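Local structure of glycoside hydrolase (6ORH) at residues 203-207 with 231-235; 46-51 with 93-98; 336-342 with 355-360. The protein probably acts as an alpha-L-fucosidase of glycoside hydrolase family 29, removing fucose from host-derived carbohydrate antigens. The protein carries 2 engineered substitutions. All coordinates share one frame; numbering follows the deposited sequence.

Contact 1 of 3, residues 203-207 with 231-235. With FUC (alpha-L-fucopyranose), chain C.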
# COMPACT_ATOMS: atom_id res chain seq x y z
N SER A 203 23.65 -7.28 -3.58
CA SER A 203 23.97 -8.58 -2.98
C SER A 203 23.05 -8.81 -1.79
O SER A 203 22.29 -7.93 -1.40
CB SER A 203 25.41 -8.69 -2.55
OG SER A 203 25.61 -7.97 -1.33
N THR A 204 23.16 -10.00 -1.19
CA THR A 204 22.48 -10.33 0.06
C THR A 204 23.17 -9.71 1.27
O THR A 204 22.59 -9.75 2.36
CB THR A 204 22.39 -11.85 0.22
OG1 THR A 204 23.68 -12.46 0.12
CG2 THR A 204 21.41 -12.46 -0.77
N GLU A 205 24.37 -9.13 1.09
CA GLU A 205 25.19 -8.66 2.20
C GLU A 205 25.08 -7.13 2.29
O GLU A 205 24.26 -6.51 1.60
CB GLU A 205 26.65 -9.09 1.97
CG GLU A 205 26.75 -10.56 1.55
CD GLU A 205 26.21 -11.50 2.62
OE1 GLU A 205 26.84 -11.55 3.71
OE2 GLU A 205 25.14 -12.18 2.41
N GLY A 206 25.89 -6.53 3.17
CA GLY A 206 25.65 -5.10 3.42
C GLY A 206 26.32 -4.17 2.41
O GLY A 206 27.15 -3.33 2.79
N THR A 207 25.91 -4.32 1.14
CA THR A 207 26.45 -3.51 0.05
C THR A 207 25.56 -2.29 -0.18
O THR A 207 24.62 -2.03 0.57
CB THR A 207 26.65 -4.39 -1.19
OG1 THR A 207 25.41 -5.07 -1.42
CG2 THR A 207 27.76 -5.40 -0.99
N LYS A 231 21.43 -7.57 9.79
CA LYS A 231 20.09 -8.10 9.66
C LYS A 231 19.77 -8.38 8.19
O LYS A 231 18.60 -8.50 7.83
CB LYS A 231 19.11 -7.14 10.32
CG LYS A 231 19.23 -7.15 11.85
CD LYS A 231 18.03 -6.61 12.60
CE LYS A 231 18.03 -5.11 12.52
NZ LYS A 231 16.95 -4.53 13.36
N LEU A 232 20.81 -8.52 7.36
CA LEU A 232 20.62 -8.93 5.97
C LEU A 232 20.96 -10.42 5.83
O LEU A 232 20.51 -11.21 6.66
CB LEU A 232 21.46 -8.03 5.08
CG LEU A 232 21.08 -6.54 5.12
CD1 LEU A 232 21.99 -5.73 4.19
CD2 LEU A 232 19.61 -6.32 4.75
N GLY A 233 21.70 -10.79 4.78
CA GLY A 233 21.94 -12.19 4.45
C GLY A 233 20.77 -12.83 3.70
O GLY A 233 19.74 -12.19 3.45
N THR A 234 20.88 -14.12 3.33
CA THR A 234 19.81 -14.78 2.59
C THR A 234 18.49 -14.91 3.38
O THR A 234 17.43 -15.01 2.77
CB THR A 234 20.26 -16.13 2.00
OG1 THR A 234 20.77 -16.89 3.10
CG2 THR A 234 21.40 -15.97 1.03
N GLU A 235 18.58 -14.89 4.72
CA GLU A 235 17.39 -15.01 5.56
C GLU A 235 16.97 -13.65 6.12
O GLU A 235 16.34 -13.60 7.18
CB GLU A 235 17.66 -15.93 6.75
CG GLU A 235 18.20 -17.28 6.33
CD GLU A 235 17.36 -17.87 5.23
OE1 GLU A 235 17.92 -18.21 4.18
OE2 GLU A 235 16.12 -17.93 5.41
C1 FUC C . 17.18 -15.49 -2.38
C2 FUC C . 16.92 -15.54 -0.86
C3 FUC C . 15.55 -16.21 -0.62
C4 FUC C . 15.49 -17.60 -1.23
C5 FUC C . 15.76 -17.45 -2.72
C6 FUC C . 15.79 -18.77 -3.48
O2 FUC C . 16.95 -14.23 -0.37
O3 FUC C . 15.22 -16.32 0.78
O4 FUC C . 16.49 -18.46 -0.65
O5 FUC C . 17.02 -16.81 -2.85

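Contact 2 of 3, residues 46-51 with 93-98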
# COMPACT_ATOMS: atom_id res chain seq x y z
N PRO A 46 25.03 -26.01 -25.81
CA PRO A 46 25.46 -24.76 -26.45
C PRO A 46 25.09 -24.63 -27.93
O PRO A 46 24.98 -23.52 -28.44
CB PRO A 46 26.98 -24.72 -26.23
CG PRO A 46 27.18 -25.55 -24.95
CD PRO A 46 26.15 -26.66 -25.10
N GLU A 47 24.86 -25.76 -28.61
CA GLU A 47 24.51 -25.68 -30.03
C GLU A 47 23.14 -25.02 -30.22
O GLU A 47 22.86 -24.50 -31.30
CB GLU A 47 24.60 -27.05 -30.72
CG GLU A 47 25.92 -27.76 -30.49
CD GLU A 47 27.10 -27.36 -31.38
OE1 GLU A 47 26.90 -26.54 -32.30
OE2 GLU A 47 28.21 -27.86 -31.13
N ARG A 48 22.30 -25.03 -29.17
CA ARG A 48 20.96 -24.43 -29.27
C ARG A 48 21.03 -22.90 -29.19
O ARG A 48 20.08 -22.22 -29.57
CB ARG A 48 20.03 -24.99 -28.19
CG ARG A 48 19.70 -26.48 -28.32
CD ARG A 48 18.40 -26.75 -29.05
NE ARG A 48 17.22 -26.26 -28.33
CZ ARG A 48 16.55 -26.95 -27.41
NH1 ARG A 48 16.92 -28.18 -27.10
NH2 ARG A 48 15.50 -26.42 -26.81
N PHE A 49 22.16 -22.36 -28.72
CA PHE A 49 22.30 -20.91 -28.56
C PHE A 49 22.73 -20.29 -29.90
O PHE A 49 23.93 -20.16 -30.17
CB PHE A 49 23.28 -20.57 -27.42
CG PHE A 49 23.34 -19.10 -27.12
CD1 PHE A 49 22.31 -18.49 -26.40
CD2 PHE A 49 24.37 -18.31 -27.61
CE1 PHE A 49 22.33 -17.11 -26.20
CE2 PHE A 49 24.41 -16.94 -27.37
CZ PHE A 49 23.39 -16.36 -26.64
N ASN A 50 21.74 -19.84 -30.69
CA ASN A 50 22.02 -19.25 -32.00
C ASN A 50 21.02 -18.15 -32.36
O ASN A 50 20.22 -18.28 -33.29
CB ASN A 50 22.23 -20.27 -33.12
CG ASN A 50 22.73 -19.60 -34.39
OD1 ASN A 50 23.22 -18.46 -34.37
ND2 ASN A 50 22.57 -20.29 -35.50
N PRO A 51 21.03 -17.00 -31.66
CA PRO A 51 20.21 -15.84 -32.05
C PRO A 51 20.81 -15.07 -33.24
O PRO A 51 21.48 -14.02 -33.07
CB PRO A 51 20.29 -14.96 -30.80
CG PRO A 51 21.67 -15.28 -30.24
CD PRO A 51 21.84 -16.77 -30.45
N VAL A 93 29.90 -18.99 -24.91
CA VAL A 93 29.60 -18.70 -26.30
C VAL A 93 30.70 -19.21 -27.23
O VAL A 93 30.42 -19.35 -28.42
CB VAL A 93 29.36 -17.19 -26.49
CG1 VAL A 93 27.95 -16.82 -26.01
CG2 VAL A 93 30.44 -16.33 -25.85
N LYS A 94 31.90 -19.46 -26.71
CA LYS A 94 32.98 -19.97 -27.56
C LYS A 94 32.59 -21.28 -28.25
O LYS A 94 33.07 -21.56 -29.35
CB LYS A 94 34.25 -20.26 -26.77
CG LYS A 94 35.09 -19.05 -26.37
CD LYS A 94 36.47 -19.49 -25.88
CE LYS A 94 37.37 -18.32 -25.55
NZ LYS A 94 38.70 -18.76 -25.06
N VAL A 95 31.73 -22.08 -27.61
CA VAL A 95 31.37 -23.37 -28.19
C VAL A 95 29.96 -23.35 -28.78
O VAL A 95 29.40 -24.40 -29.11
CB VAL A 95 31.56 -24.52 -27.18
CG1 VAL A 95 33.02 -24.69 -26.77
CG2 VAL A 95 30.67 -24.39 -25.95
N SER A 96 29.39 -22.14 -28.96
CA SER A 96 28.08 -22.02 -29.57
C SER A 96 28.25 -21.63 -31.04
O SER A 96 29.29 -21.12 -31.42
CB SER A 96 27.22 -21.03 -28.83
OG SER A 96 27.45 -19.70 -29.29
N PRO A 97 27.25 -21.89 -31.91
CA PRO A 97 27.36 -21.46 -33.30
C PRO A 97 27.14 -19.97 -33.53
O PRO A 97 27.39 -19.46 -34.62
CB PRO A 97 26.28 -22.26 -34.04
CG PRO A 97 25.31 -22.72 -32.97
CD PRO A 97 26.05 -22.69 -31.65
N TRP A 98 26.65 -19.27 -32.50
CA TRP A 98 26.42 -17.84 -32.66
C TRP A 98 27.73 -17.17 -33.08
O TRP A 98 28.76 -17.42 -32.46
CB TRP A 98 25.92 -17.29 -31.30
CG TRP A 98 25.62 -15.82 -31.30
CD1 TRP A 98 24.76 -15.17 -32.13
CD2 TRP A 98 26.17 -14.82 -30.42
NE1 TRP A 98 24.74 -13.83 -31.85
CE2 TRP A 98 25.58 -13.59 -30.80
CE3 TRP A 98 27.09 -14.84 -29.37
CZ2 TRP A 98 25.92 -12.38 -30.18
CZ3 TRP A 98 27.39 -13.65 -28.72
CH2 TRP A 98 26.81 -12.44 -29.12
O HOH W 1 29.21 -27.05 -28.43

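Contact 3 of 3, residues 336-342 with 355-360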
# COMPACT_ATOMS: atom_id res chain seq x y z
N PRO A 336 6.93 27.98 8.80
CA PRO A 336 8.18 28.29 9.49
C PRO A 336 9.37 27.96 8.59
O PRO A 336 9.28 27.08 7.72
CB PRO A 336 8.07 27.42 10.74
CG PRO A 336 7.26 26.23 10.30
CD PRO A 336 6.25 26.77 9.29
N ALA A 337 10.47 28.68 8.80
CA ALA A 337 11.69 28.40 8.06
C ALA A 337 12.89 28.81 8.89
O ALA A 337 12.87 29.83 9.58
CB ALA A 337 11.70 29.04 6.68
N LEU A 338 13.96 28.03 8.77
CA LEU A 338 15.10 28.14 9.66
C LEU A 338 15.75 29.52 9.50
O LEU A 338 16.18 30.11 10.49
CB LEU A 338 16.09 27.02 9.29
CG LEU A 338 17.36 26.93 10.13
CD1 LEU A 338 17.02 26.68 11.60
CD2 LEU A 338 18.24 25.81 9.61
N SER A 339 15.85 29.97 8.25
CA SER A 339 16.58 31.17 7.87
C SER A 339 16.25 31.52 6.42
O SER A 339 15.61 30.76 5.71
CB SER A 339 18.08 30.97 8.03
OG SER A 339 18.60 30.20 6.96
N ALA A 340 16.69 32.71 5.96
CA ALA A 340 16.55 33.08 4.56
C ALA A 340 17.21 32.06 3.62
O ALA A 340 16.74 31.86 2.51
CB ALA A 340 17.13 34.48 4.37
N ASP A 341 18.31 31.45 4.07
CA ASP A 341 19.04 30.49 3.25
C ASP A 341 18.25 29.19 3.10
O ASP A 341 18.51 28.44 2.16
CB ASP A 341 20.43 30.23 3.82
CG ASP A 341 21.43 31.38 3.65
OD1 ASP A 341 21.12 32.31 2.90
OD2 ASP A 341 22.50 31.31 4.26
N PHE A 342 17.26 28.97 3.98
CA PHE A 342 16.41 27.77 3.94
C PHE A 342 14.94 28.18 3.85
O PHE A 342 14.06 27.58 4.47
CB PHE A 342 16.69 26.90 5.18
CG PHE A 342 18.06 26.29 5.13
CD1 PHE A 342 18.32 25.21 4.31
CD2 PHE A 342 19.12 26.86 5.83
CE1 PHE A 342 19.60 24.68 4.21
CE2 PHE A 342 20.40 26.33 5.73
CZ PHE A 342 20.64 25.24 4.92
N SER A 355 16.85 25.05 -1.06
CA SER A 355 16.05 24.13 -0.24
C SER A 355 15.48 24.84 0.99
O SER A 355 15.94 25.92 1.37
CB SER A 355 16.86 22.95 0.17
OG SER A 355 17.70 23.34 1.23
N TRP A 356 14.50 24.18 1.64
CA TRP A 356 13.82 24.67 2.82
C TRP A 356 14.13 23.74 3.99
O TRP A 356 14.37 22.56 3.77
CB TRP A 356 12.30 24.74 2.59
CG TRP A 356 11.50 24.82 3.86
CD1 TRP A 356 11.13 25.96 4.53
CD2 TRP A 356 11.00 23.72 4.65
NE1 TRP A 356 10.42 25.64 5.67
CE2 TRP A 356 10.33 24.27 5.77
CE3 TRP A 356 11.06 22.32 4.53
CZ2 TRP A 356 9.72 23.48 6.75
CZ3 TRP A 356 10.44 21.54 5.50
CH2 TRP A 356 9.77 22.11 6.59
N ALA A 357 14.17 24.30 5.19
CA ALA A 357 14.36 23.57 6.44
C ALA A 357 13.69 24.36 7.55
O ALA A 357 13.48 25.57 7.41
CB ALA A 357 15.83 23.36 6.73
N SER A 358 13.31 23.67 8.64
CA SER A 358 12.76 24.32 9.82
C SER A 358 13.09 23.50 11.07
O SER A 358 12.94 22.28 11.06
CB SER A 358 11.28 24.51 9.71
OG SER A 358 10.80 25.15 10.90
N ASP A 359 13.50 24.20 12.13
CA ASP A 359 13.73 23.57 13.43
C ASP A 359 12.52 23.82 14.34
O ASP A 359 12.61 23.64 15.56
CB ASP A 359 15.03 24.08 14.05
CG ASP A 359 15.03 25.59 14.26
OD1 ASP A 359 14.08 26.25 13.79
OD2 ASP A 359 16.00 26.10 14.86
N ALA A 360 11.38 24.22 13.76
CA ALA A 360 10.18 24.47 14.55
C ALA A 360 9.64 23.17 15.13
O ALA A 360 9.94 22.09 14.60
CB ALA A 360 9.11 25.13 13.70
O HOH W 2 19.01 26.11 0.72

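Contact 1 of 3, residues 203-207 with 231-235
The flat groups that meet Gly233 are the Glu205 carboxylate and the carbonyl of Thr204. At the carboxylate, Gly233 CA approaches Glu205 OE2 obliquely, 3.8 Å away, while Thr204 OG1 donates to the same oxygen over 2.7 Å, and Glu205 OE2 receives it on its anti lone pair, away from OE1. A bend at chi2 (-61°) folds the Glu205 chain back, bringing its carboxylate to its own neighbour and to the opposing loop although CB points away from it. The Thr204 carbonyl accepts the one hydrogen bond between the loops, from Gly233 N to Thr204 O at 2.8 Å; the donor is tilted 21° from the carbonyl plane, and Leu232 CB touches the same oxygen. Methyl groups extend the contact on both sides of this bond. Thr204 CG2 meets Thr234 CG2 at 3.9 Å, the two side chains crossing at a slant, and Leu232 CD1 lies against Glu205 O and Gly206 CA. Loop 203-207 is shaped from within by an ST turn, in which Glu205 N donates to Ser203 OG over 3.0 Å, and by an inverse gamma turn centred on Gly206. Phe185 of helix 185-196 touches Thr204 and Glu205, whereas Leu232 packs on helix 238-243.

Both loops belong to the catalytic TIM-barrel region, and Thr204 and Thr234 line its glycan pocket. Thr204 touches the bound galactose, while fucose O3 donates to Thr234 O over 3.2 Å, with a second, weak bond from O2. The chemistry implies a modest surface joint, a single backbone bond flanked by methyl contacts, that brings two sugar-contacting threonines together at their methyl groups and leaves a main-chain carbonyl to receive the fucose hydroxyls.

Contact 2 of 3, residues 46-51 with 93-98
Phe49, Pro51 and Trp98 interlock where two loops of the TIM-barrel region meet, 46-51 between helices 31-35 and 56-65, 93-98 between strand 70-74 and helix 105-116. The edge of the Phe49 ring is directed at the face of the Trp98 indole in an offset edge-to-face pair, with 5.7 Å between the centroids of the Phe49 ring and the Trp98 five-membered ring and the planes at 79°. Pro51 serves both aromatics: its CG makes a CH-pi contact 3.9 Å from the centroid of the Trp98 five-membered ring, and its CD sits over the centre of one Phe49 face. With CG anti to the backbone nitrogen (chi1 -173°), Phe49 sets its ring against Pro51 and brings CE2 to 3.8 Å from Val93 CG1.

Around this apolar group, Pro97 fills the angle of the 46-51 turn, its CG against Glu47 O and Asn50 CB and its CD against Pro46 O. Asn50 OD1 lies at the indole edge, close to Trp98 CA. Farther toward solvent, Pro46 and Val95 run side by side, with Pro46 CB 3.7 Å from Val95 CG2, and one water donates both to Glu47 OE2 and to Val95 O, at 2.7 Å from the latter. Phe49 O, enclosed by carbons of Ser96, Pro97 and Trp98, is buried and has no polar partner in the model.

Beyond the two segments, Phe29 meets the Phe49 ring and touches Pro51, while Trp98 rests on Leu105 and Glu108 of helix 105-116. Within 93-98 the turn is fastened at a single oxygen: Ser96 N, at 3.0 Å, and Ser96 OG, at 3.1 Å, both donate to Val93 O from the same face of its carbonyl plane.

Contact 3 of 3, residues 336-342 with 355-360
The C-terminal F5/8 type C domain is a beta sandwich, and here the loop that follows strand 332-334 of one sheet runs antiparallel beside the edge strand 356-357 of the other. Trp356 reaches across to this loop: its CG is anti to the backbone nitrogen (chi1 162°), and the indole NE1 donates to Pro336 O over 2.8 Å. That bond is nearly straight, 165° at the hydrogen, and lies in both the carbonyl plane and the ring plane. Main-chain bonds follow, Leu338 N to Ala357 O at 2.9 Å and a weak one from Ala357 N to Phe342 O. CA-H groups of Ala337, Phe342 and Trp356 point at opposing carbonyls as well, Phe342 CA approaching Ser355 O to 3.2 Å.

Side chains close the flanks. Phe342 CD1 lies 3.9 Å from Ala357 CB, and Ser355 OG stands at the edge of the phenyl ring. Leu338 CD1 sits over a face of the Asp359 carboxylate, 3.5 Å from Asp359 OD2, the two side chains crossing at about a right angle. Near the other end, Pro336 CB packs on Ala360 CB.

Ser355 O accepts a bond from His346, a residue of the calcium site seen for this protein, although no calcium is bound to this chain in the model. A water bridges Asp341 O and Ser355 N. The chemistry implies a seam in which main-chain bonds and CA-H...O contacts are joined by one indole N-H bond, with apolar side chains along it, next to the calcium-binding loop.

Contacts 1 and 2 both join loops of the TIM-barrel region, whereas contact 3 lies in the F5/8 type C domain, across the chain's centre from contact 2. Contact 1 is a surface contact in which none of the touching residues is buried, and the only one of the three that touches the bound fucose. The other two are partly buried and each covers about twice as much area. Contact 2 relies on aromatic and proline packing with no clear direct hydrogen bond, while contact 3 sets a loop against a short edge strand with two clear hydrogen bonds and one weak. Each uses a tryptophan, by its ring face in 93-98 and its N-H in 355-360.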